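Local coordinates for prophage Lp1 protein 11 (Lactobacillus plantarum WCFS1, PDB 3B7H) that probably binds DNA as a small phage repressor-like regulator, being built around a Cro/C1-type helix-turn-helix domain, at residues N24-L29 with R54-T59. Numbering follows the deposited sequence.
Sequences NRVATL and RKVCGT
V26 reaches across to helix 50-60 with one branch: its CG1 lies 3.8 Å from V56 CG1 and 4.2 Å from T59 CG2, and the two valine side chains meet at about a right angle. CG1 of V26 stands anti to its own backbone N (chi1 168°), which swings this methyl out to the second helix; the V56 methyl that meets it is likewise the one anti to its backbone N. Both valines are buried: V26 also packs on I16 and V56 on L12, both of helix 4-18, and V26 further touches L21 in the loop after that helix. One turn on, L29 sits where the backbones come nearest, its CA 6.5 Å from the CA of T59. The threonine turns its methyl to the leucine, CG2 packing 3.8 Å from L29 CB and 4.0 Å from L29 CD1, while its OG1 lies 3.9 Å from L29 C, near the backbone. On its other flank L29 lays CG over the centre of one face of the R25 guanidinium. No hydrogen bond joins the segments, whose axes approach to 9.3 Å and cross at 102°; the contact is essentially apolar. Helices 23-30 and 34-41 probably form the helix-turn-helix pair of the Cro/C1 family, and this nearly perpendicular seam ties the first of them to helix 50-60 within the compact all-helical domain typical of phage repressors.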
loop_
_atom_site.group_PDB
_atom_site.type_symbol
_atom_site.label_atom_id
_atom_site.label_comp_id
_atom_site.label_asym_id
_atom_site.label_seq_id
_atom_site.Cartn_x
_atom_site.Cartn_y
_atom_site.Cartn_z
ATOM N N ASN A 24 8.996 -1.414 -18.077
ATOM C CA ASN A 24 8.596 -0.390 -19.027
ATOM C C ASN A 24 7.293 -0.742 -19.726
ATOM O O ASN A 24 6.439 0.113 -19.942
ATOM C CB ASN A 24 9.718 -0.208 -20.058
ATOM C CG ASN A 24 9.429 0.869 -21.072
ATOM O OD1 ASN A 24 9.169 0.584 -22.251
ATOM N ND2 ASN A 24 9.513 2.112 -20.637
ATOM N N ARG A 25 7.145 -2.003 -20.095
ATOM C CA ARG A 25 5.912 -2.471 -20.703
ATOM C C ARG A 25 4.711 -2.350 -19.736
ATOM O O ARG A 25 3.624 -1.915 -20.119
ATOM C CB ARG A 25 6.095 -3.916 -21.149
ATOM C CG ARG A 25 4.921 -4.515 -21.888
ATOM C CD ARG A 25 4.358 -3.585 -22.963
ATOM N NE ARG A 25 3.288 -4.238 -23.730
ATOM C CZ ARG A 25 2.447 -3.610 -24.561
ATOM N NH1 ARG A 25 2.526 -2.288 -24.756
ATOM N NH2 ARG A 25 1.514 -4.311 -25.202
ATOM N N VAL A 26 4.937 -2.729 -18.479
ATOM C CA VAL A 26 3.918 -2.638 -17.443
ATOM C C VAL A 26 3.579 -1.174 -17.243
ATOM O O VAL A 26 2.430 -0.809 -17.191
ATOM C CB VAL A 26 4.401 -3.284 -16.144
ATOM C CG1 VAL A 26 3.482 -2.956 -14.983
ATOM C CG2 VAL A 26 4.504 -4.784 -16.332
ATOM N N ALA A 27 4.595 -0.331 -17.160
ATOM C CA ALA A 27 4.380 1.098 -17.039
ATOM C C ALA A 27 3.517 1.635 -18.197
ATOM O O ALA A 27 2.560 2.374 -17.995
ATOM C CB ALA A 27 5.708 1.831 -16.959
ATOM N N THR A 28 3.818 1.220 -19.413
ATOM C CA THR A 28 3.039 1.700 -20.548
ATOM C C THR A 28 1.567 1.205 -20.431
ATOM O O THR A 28 0.632 1.998 -20.519
ATOM C CB THR A 28 3.744 1.367 -21.938
ATOM O OG1 THR A 28 3.854 -0.051 -22.130
ATOM C CG2 THR A 28 5.148 1.966 -21.986
ATOM N N LEU A 29 1.377 -0.087 -20.187
ATOM C CA LEU A 29 0.045 -0.679 -20.069
ATOM C C LEU A 29 -0.744 -0.132 -18.858
ATOM O O LEU A 29 -1.954 0.093 -18.953
ATOM C CB LEU A 29 0.148 -2.207 -19.979
ATOM C CG LEU A 29 0.467 -3.007 -21.239
ATOM C CD1 LEU A 29 0.794 -4.449 -20.844
ATOM C CD2 LEU A 29 -0.690 -2.966 -22.251
ATOM N N ARG A 54 -1.820 -0.675 -7.034
ATOM C CA ARG A 54 -3.110 -1.141 -7.554
ATOM C C ARG A 54 -3.129 -1.161 -9.069
ATOM O O ARG A 54 -3.591 -2.119 -9.680
ATOM C CB ARG A 54 -4.248 -0.282 -7.012
ATOM C CG ARG A 54 -5.608 -0.668 -7.592
ATOM C CD ARG A 54 -6.774 0.151 -7.084
ATOM N NE ARG A 54 -6.553 1.593 -7.207
ATOM C CZ ARG A 54 -6.590 2.297 -8.350
ATOM N NH1 ARG A 54 -6.791 1.710 -9.537
ATOM N NH2 ARG A 54 -6.414 3.625 -8.306
ATOM N N LYS A 55 -2.630 -0.091 -9.681
ATOM C CA LYS A 55 -2.623 0.025 -11.137
ATOM C C LYS A 55 -1.750 -1.059 -11.789
ATOM O O LYS A 55 -2.146 -1.668 -12.779
ATOM C CB LYS A 55 -2.127 1.428 -11.570
ATOM C CG LYS A 55 -3.120 2.581 -11.262
ATOM C CD LYS A 55 -2.528 3.970 -11.537
ATOM C CE LYS A 55 -3.622 5.045 -11.504
ATOM N NZ LYS A 55 -3.061 6.453 -11.556
ATOM N N VAL A 56 -0.551 -1.275 -11.249
ATOM C CA VAL A 56 0.327 -2.340 -11.741
ATOM C C VAL A 56 -0.304 -3.720 -11.566
ATOM O O VAL A 56 -0.222 -4.570 -12.446
ATOM C CB VAL A 56 1.676 -2.318 -11.037
ATOM C CG1 VAL A 56 2.432 -3.582 -11.389
ATOM C CG2 VAL A 56 2.446 -1.101 -11.466
ATOM N N CYS A 57 -0.951 -3.929 -10.422
ATOM C CA CYS A 57 -1.629 -5.198 -10.147
ATOM C C CYS A 57 -2.684 -5.465 -11.199
ATOM O O CYS A 57 -2.834 -6.585 -11.668
ATOM C CB CYS A 57 -2.222 -5.203 -8.733
ATOM S SG CYS A 57 -0.980 -5.478 -7.477
ATOM N N GLY A 58 -3.384 -4.418 -11.606
ATOM C CA GLY A 58 -4.398 -4.544 -12.636
ATOM C C GLY A 58 -3.799 -5.084 -13.917
ATOM O O GLY A 58 -4.349 -5.997 -14.548
ATOM N N THR A 59 -2.660 -4.521 -14.292
ATOM C CA THR A 59 -1.930 -4.913 -15.499
ATOM C C THR A 59 -1.426 -6.338 -15.395
ATOM O O THR A 59 -1.400 -7.073 -16.383
ATOM C CB THR A 59 -0.718 -3.995 -15.727
ATOM O OG1 THR A 59 -1.173 -2.658 -15.942
ATOM C CG2 THR A 59 0.088 -4.445 -16.921
#